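Local coordinates for protein CsuC (Acinetobacter baumannii, PDB 6FJY) that probably acts as the periplasmic chaperone of archaic Csu pili, holding the tip adhesin subunit CsuE in a pre-assembly complex before its incorporation into the pilus, at residues F121-G124 with K125-S129. Residues are numbered along the deposited sequence; the frame is centred on the assembly and turned at random.
Sequences FAYG and KGIGS
A type II beta turn from Gly124 to Ile127 folds the chain back just past the end of strand 109-123, bringing Gly128 over Tyr123 with their CA atoms 5.7 Å apart. Strand 109-123 belongs to the Ig-like beta sandwich of the PapD-type N-terminal domain, and the turn starts the loop that leads on to helix 133-140. Gly126 takes the third position of the turn with a positive phi (phi 86°, psi 10°), a conformation that glycine adopts readily in type II turns. The returning backbone runs across one face of the Tyr123 ring. Gly128 CA makes a CH-pi contact 4.0 Å from the ring centroid, Gly128 C sits over the ring centre, and Ser129 N lies above the same face nearer the rim. With CG anti to its carbonyl carbon (chi1 -66°), Tyr123 lays its ring lengthwise under Gly128 and Ser129. The phenol OH passes 3.5 Å from Ser129 CA and hydrogen-bonds Glu85 of the neighbouring strand, which fixes the far end of the ring. Ser129 N is in turn bonded to Glu13 and Gly128 N to Asn139, so side chains from elsewhere in the chain hold the covering backbone. At the near end, Ile127 CG2 packs 4.1 Å from Tyr123 CD1, and the same methyl lies against Gly124 O. Ile127 O stands 3.2 Å from Tyr123 CB.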
loop_
_atom_site.group_PDB
_atom_site.type_symbol
_atom_site.label_atom_id
_atom_site.label_comp_id
_atom_site.label_asym_id
_atom_site.label_seq_id
_atom_site.Cartn_x
_atom_site.Cartn_y
_atom_site.Cartn_z
ATOM N N PHE A 121 -6.532 0.986 -9.183
ATOM C CA PHE A 121 -7.129 0.133 -10.205
ATOM C C PHE A 121 -8.343 -0.603 -9.667
ATOM O O PHE A 121 -8.294 -1.193 -8.589
ATOM C CB PHE A 121 -6.130 -0.883 -10.740
ATOM C CG PHE A 121 -4.945 -0.256 -11.388
ATOM C CD1 PHE A 121 -5.028 0.225 -12.676
ATOM C CD2 PHE A 121 -3.734 -0.162 -10.713
ATOM C CE1 PHE A 121 -3.929 0.812 -13.293
ATOM C CE2 PHE A 121 -2.639 0.429 -11.324
ATOM C CZ PHE A 121 -2.736 0.907 -12.617
ATOM N N ALA A 122 -9.414 -0.615 -10.459
ATOM C CA ALA A 122 -10.623 -1.352 -10.131
ATOM C C ALA A 122 -10.967 -2.328 -11.257
ATOM O O ALA A 122 -10.697 -2.074 -12.438
ATOM C CB ALA A 122 -11.785 -0.391 -9.852
ATOM N N TYR A 123 -11.558 -3.458 -10.878
ATOM C CA TYR A 123 -11.681 -4.608 -11.761
ATOM C C TYR A 123 -13.135 -4.999 -11.944
ATOM O O TYR A 123 -13.893 -5.091 -10.973
ATOM C CB TYR A 123 -10.865 -5.796 -11.228
ATOM C CG TYR A 123 -9.394 -5.487 -11.275
ATOM C CD1 TYR A 123 -8.667 -5.705 -12.437
ATOM C CD2 TYR A 123 -8.740 -4.917 -10.178
ATOM C CE1 TYR A 123 -7.322 -5.392 -12.497
ATOM C CE2 TYR A 123 -7.387 -4.599 -10.228
ATOM C CZ TYR A 123 -6.690 -4.822 -11.390
ATOM O OH TYR A 123 -5.355 -4.519 -11.470
ATOM N N GLY A 124 -13.514 -5.207 -13.200
ATOM C CA GLY A 124 -14.764 -5.843 -13.524
ATOM C C GLY A 124 -14.672 -7.347 -13.371
ATOM O O GLY A 124 -13.638 -7.904 -13.011
ATOM N N LYS A 125 -15.786 -8.010 -13.675
ATOM C CA LYS A 125 -15.900 -9.438 -13.427
ATOM C C LYS A 125 -14.918 -10.219 -14.282
ATOM O O LYS A 125 -14.698 -9.899 -15.452
ATOM C CB LYS A 125 -17.325 -9.907 -13.724
ATOM C CG LYS A 125 -18.386 -9.222 -12.875
ATOM C CD LYS A 125 -18.051 -9.307 -11.390
ATOM C CE LYS A 125 -18.095 -10.744 -10.881
ATOM N NZ LYS A 125 -17.756 -10.823 -9.432
ATOM N N GLY A 126 -14.323 -11.252 -13.691
ATOM C CA GLY A 126 -13.473 -12.145 -14.451
ATOM C C GLY A 126 -12.038 -11.709 -14.595
ATOM O O GLY A 126 -11.314 -12.293 -15.415
ATOM N N ILE A 127 -11.618 -10.672 -13.867
ATOM C CA ILE A 127 -10.253 -10.159 -13.926
ATOM C C ILE A 127 -9.936 -9.496 -12.591
ATOM O O ILE A 127 -10.820 -8.928 -11.944
ATOM C CB ILE A 127 -10.088 -9.178 -15.106
ATOM C CG1 ILE A 127 -8.626 -8.769 -15.290
ATOM C CG2 ILE A 127 -10.978 -7.952 -14.907
ATOM C CD1 ILE A 127 -8.389 -7.970 -16.569
ATOM N N GLY A 128 -8.673 -9.606 -12.161
ATOM C CA GLY A 128 -8.247 -9.088 -10.878
ATOM C C GLY A 128 -6.857 -8.479 -10.927
ATOM O O GLY A 128 -6.221 -8.408 -11.979
ATOM N N SER A 129 -6.405 -8.029 -9.747
ATOM C CA SER A 129 -5.086 -7.414 -9.597
ATOM C C SER A 129 -3.970 -8.446 -9.732
ATOM O O SER A 129 -2.853 -8.108 -10.139
ATOM C CB SER A 129 -4.972 -6.737 -8.231
ATOM O OG SER A 129 -5.127 -7.686 -7.175
#